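Local atomic coordinates of Nitrate/nitrite binding protein NrtA (Synechocystis sp., PDB entry 2G29), a protein that binds nitrate as the periplasmic solute-binding component of the NrtABCD ABC transporter, which takes up nitrate and probably nitrite. Residues K54-K59 against Q267-Q272. Residues are numbered along the deposited sequence; the frame is centred on the assembly and turned at random.
Sequences KGFYAK and QQWCDQ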
ATOM      1  N   LYS A  54      -6.941  -0.976 -20.766  1.00 20.48           N
ATOM      2  CA  LYS A  54      -7.214  -2.221 -21.482  1.00 20.96           C
ATOM      3  C   LYS A  54      -8.696  -2.510 -21.593  1.00 20.88           C
ATOM      4  O   LYS A  54      -9.089  -3.631 -21.944  1.00 22.54           O
ATOM      5  CB  LYS A  54      -6.476  -3.409 -20.849  1.00 20.77           C
ATOM      6  CG  LYS A  54      -4.965  -3.222 -20.726  1.00 23.02           C
ATOM      7  CD  LYS A  54      -4.284  -2.953 -22.055  1.00 26.65           C
ATOM      8  CE  LYS A  54      -4.386  -4.164 -22.965  1.00 25.70           C
ATOM      9  NZ  LYS A  54      -3.671  -4.002 -24.290  1.00 27.75           N
ATOM     10  N   GLY A  55      -9.505  -1.497 -21.285  1.00 19.68           N
ATOM     11  CA  GLY A  55     -10.958  -1.576 -21.415  1.00 20.99           C
ATOM     12  C   GLY A  55     -11.742  -2.462 -20.459  1.00 20.19           C
ATOM     13  O   GLY A  55     -12.882  -2.837 -20.743  1.00 21.89           O
ATOM     14  N   PHE A  56     -11.165  -2.808 -19.316  1.00 19.75           N
ATOM     15  CA  PHE A  56     -11.908  -3.657 -18.394  1.00 18.99           C
ATOM     16  C   PHE A  56     -13.135  -2.940 -17.792  1.00 17.58           C
ATOM     17  O   PHE A  56     -14.198  -3.560 -17.626  1.00 17.24           O
ATOM     18  CB  PHE A  56     -10.976  -4.188 -17.313  1.00 19.73           C
ATOM     19  CG  PHE A  56      -9.988  -5.211 -17.817  1.00 21.23           C
ATOM     20  CD1 PHE A  56      -8.624  -4.939 -17.856  1.00 23.78           C
ATOM     21  CD2 PHE A  56     -10.431  -6.450 -18.267  1.00 25.45           C
ATOM     22  CE1 PHE A  56      -7.717  -5.875 -18.332  1.00 23.83           C
ATOM     23  CE2 PHE A  56      -9.535  -7.393 -18.745  1.00 25.02           C
ATOM     24  CZ  PHE A  56      -8.168  -7.107 -18.778  1.00 24.65           C
ATOM     25  N   TYR A  57     -13.040  -1.644 -17.469  1.00 17.37           N
ATOM     26  CA  TYR A  57     -14.228  -0.976 -16.933  1.00 17.08           C
ATOM     27  C   TYR A  57     -15.360  -0.980 -17.955  1.00 18.72           C
ATOM     28  O   TYR A  57     -16.531  -1.196 -17.618  1.00 19.07           O
ATOM     29  CB  TYR A  57     -13.976   0.494 -16.540  1.00 17.89           C
ATOM     30  CG  TYR A  57     -12.968   0.737 -15.439  1.00 15.63           C
ATOM     31  CD1 TYR A  57     -11.842   1.523 -15.683  1.00 14.67           C
ATOM     32  CD2 TYR A  57     -13.146   0.210 -14.162  1.00 14.39           C
ATOM     33  CE1 TYR A  57     -10.912   1.779 -14.677  1.00 14.94           C
ATOM     34  CE2 TYR A  57     -12.224   0.466 -13.143  1.00 14.61           C
ATOM     35  CZ  TYR A  57     -11.104   1.251 -13.420  1.00 14.86           C
ATOM     36  OH  TYR A  57     -10.139   1.449 -12.422  1.00 14.61           O
ATOM     37  N   ALA A  58     -15.003  -0.730 -19.209  1.00 19.46           N
ATOM     38  CA  ALA A  58     -16.005  -0.679 -20.266  1.00 20.29           C
ATOM     39  C   ALA A  58     -16.628  -2.046 -20.476  1.00 20.24           C
ATOM     40  O   ALA A  58     -17.820  -2.142 -20.722  1.00 21.86           O
ATOM     41  CB  ALA A  58     -15.362  -0.159 -21.559  1.00 20.91           C
ATOM     42  N   LYS A  59     -15.817  -3.091 -20.370  1.00 21.05           N
ATOM     43  CA  LYS A  59     -16.310  -4.451 -20.507  1.00 21.61           C
ATOM     44  C   LYS A  59     -17.446  -4.698 -19.497  1.00 21.68           C
ATOM     45  O   LYS A  59     -18.392  -5.434 -19.791  1.00 22.44           O
ATOM     46  CB  LYS A  59     -15.158  -5.441 -20.318  1.00 22.51           C
ATOM     47  CG  LYS A  59     -15.561  -6.908 -20.386  1.00 24.82           C
ATOM     48  CD  LYS A  59     -14.368  -7.830 -20.283  1.00 26.99           C
ATOM     49  CE  LYS A  59     -14.809  -9.269 -20.178  1.00 27.09           C
ATOM     50  NZ  LYS A  59     -13.649 -10.170 -20.050  1.00 30.22           N
ATOM     51  N   GLN A 267      -6.234  -6.999 -12.440  1.00 13.71           N
ATOM     52  CA  GLN A 267      -5.216  -7.582 -11.567  1.00 15.02           C
ATOM     53  C   GLN A 267      -4.617  -8.860 -12.164  1.00 14.63           C
ATOM     54  O   GLN A 267      -3.421  -9.081 -12.097  1.00 16.10           O
ATOM     55  CB  GLN A 267      -5.793  -7.903 -10.189  1.00 13.79           C
ATOM     56  CG  GLN A 267      -5.990  -6.677  -9.309  1.00 14.06           C
ATOM     57  CD  GLN A 267      -6.605  -7.047  -7.977  1.00 14.38           C
ATOM     58  OE1 GLN A 267      -7.688  -7.626  -7.933  1.00 14.65           O
ATOM     59  NE2 GLN A 267      -5.914  -6.712  -6.879  1.00 12.31           N
ATOM     60  N   GLN A 268      -5.478  -9.709 -12.727  1.00 15.87           N
ATOM     61  CA  GLN A 268      -5.017 -10.948 -13.344  1.00 16.25           C
ATOM     62  C   GLN A 268      -4.109 -10.627 -14.529  1.00 15.06           C
ATOM     63  O   GLN A 268      -3.087 -11.294 -14.745  1.00 18.13           O
ATOM     64  CB  GLN A 268      -6.233 -11.754 -13.784  1.00 16.54           C
ATOM     65  CG  GLN A 268      -6.965 -12.372 -12.600  1.00 19.53           C
ATOM     66  CD  GLN A 268      -8.236 -13.055 -13.013  1.00 23.55           C
ATOM     67  OE1 GLN A 268      -9.287 -12.433 -13.118  1.00 26.84           O
ATOM     68  NE2 GLN A 268      -8.145 -14.346 -13.259  1.00 24.17           N
ATOM     69  N   TRP A 269      -4.484  -9.606 -15.279  1.00 15.04           N
ATOM     70  CA  TRP A 269      -3.691  -9.185 -16.439  1.00 15.27           C
ATOM     71  C   TRP A 269      -2.318  -8.668 -15.989  1.00 15.67           C
ATOM     72  O   TRP A 269      -1.278  -9.061 -16.518  1.00 16.73           O
ATOM     73  CB  TRP A 269      -4.404  -8.081 -17.188  1.00 15.21           C
ATOM     74  CG  TRP A 269      -3.753  -7.766 -18.525  1.00 18.32           C
ATOM     75  CD1 TRP A 269      -3.992  -8.390 -19.717  1.00 18.23           C
ATOM     76  CD2 TRP A 269      -2.737  -6.793 -18.778  1.00 16.83           C
ATOM     77  NE1 TRP A 269      -3.190  -7.867 -20.699  1.00 19.93           N
ATOM     78  CE2 TRP A 269      -2.411  -6.880 -20.154  1.00 17.82           C
ATOM     79  CE3 TRP A 269      -2.065  -5.851 -17.977  1.00 17.28           C
ATOM     80  CZ2 TRP A 269      -1.446  -6.066 -20.746  1.00 19.61           C
ATOM     81  CZ3 TRP A 269      -1.103  -5.042 -18.568  1.00 16.71           C
ATOM     82  CH2 TRP A 269      -0.804  -5.150 -19.944  1.00 17.84           C
ATOM     83  N   CYS A 270      -2.319  -7.748 -15.020  1.00 16.01           N
ATOM     84  CA  CYS A 270      -1.066  -7.197 -14.518  1.00 15.77           C
ATOM     85  C   CYS A 270      -0.136  -8.220 -13.871  1.00 15.62           C
ATOM     86  O   CYS A 270       1.077  -8.054 -13.858  1.00 17.93           O
ATOM     87  CB  CYS A 270      -1.344  -6.112 -13.477  1.00 16.33           C
ATOM     88  SG  CYS A 270      -2.050  -4.607 -14.070  1.00 16.54           S
ATOM     89  N   ASP A 271      -0.706  -9.269 -13.304  1.00 15.69           N
ATOM     90  CA  ASP A 271       0.082 -10.287 -12.622  1.00 17.02           C
ATOM     91  C   ASP A 271       0.852 -11.234 -13.537  1.00 17.94           C
ATOM     92  O   ASP A 271       1.721 -11.941 -13.074  1.00 19.28           O
ATOM     93  CB  ASP A 271      -0.850 -11.097 -11.711  1.00 17.67           C
ATOM     94  CG  ASP A 271      -0.200 -11.504 -10.411  1.00 19.42           C
ATOM     95  OD1 ASP A 271       0.496 -10.653  -9.813  1.00 18.91           O
ATOM     96  OD2 ASP A 271      -0.392 -12.669  -9.983  1.00 20.75           O
ATOM     97  N   GLN A 272       0.534 -11.244 -14.830  1.00 19.44           N
ATOM     98  CA  GLN A 272       1.218 -12.150 -15.757  1.00 20.34           C
ATOM     99  C   GLN A 272       2.594 -11.659 -16.207  1.00 19.20           C
ATOM    100  O   GLN A 272       2.720 -10.512 -16.635  1.00 20.33           O
ATOM    101  CB  GLN A 272       0.357 -12.388 -17.014  1.00 21.58           C
ATOM    102  CG  GLN A 272      -0.935 -13.212 -16.802  1.00 27.13           C
ATOM    103  CD  GLN A 272      -1.513 -13.769 -18.114  1.00 31.64           C
ATOM    104  OE1 GLN A 272      -2.548 -14.438 -18.118  1.00 35.78           O
ATOM    105  NE2 GLN A 272      -0.837 -13.494 -19.225  1.00 34.93           N
TER
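Trp269, near the C-terminal end of helix 253-271, receives both Lys54 and Phe56, and the trio illustrates how a lysine can serve two partners with different portions of one side chain. The methylene part of Lys54 lies over one face of the indole, with CG above the ring and CE 4.1 Å from CZ2 of Trp269; it crosses the tryptophan side chain at about a right angle. Two successive bends in the lysine chain, chi2 -58° and chi3 -66°, keep its carbons close to the ring, while the ammonium end goes on to a salt bridge with Glu278 of helix 276-284. Because Trp269 itself touches Glu278, the aliphatic and the charged halves of the lysine are engaged at neighbouring points.

Phe56 meets the root of the same tryptophan: its CE1 lies 4.1 Å from CB of Trp269, an apolar touch in which the two side chains again cross nearly at right angles. With CG of Trp269 anti to the backbone N and beside the carbonyl carbon (chi1 -170°), CB is left to meet Phe56 while the indole takes Lys54 over one face; the ring also packs on Ile50 of helix 46-53 and Met279 of helix 276-284. Phe56 in turn rests against Glu265 and Ala266, about one turn back along the long helix. This is a surface contact, remote from the nitrate site, in which the turn between helices 46-53 and 56-59, with Gly55 as N-cap of the second, packs on the C-terminal end of helix 253-271 in the alpha/beta fold of a periplasmic binding protein.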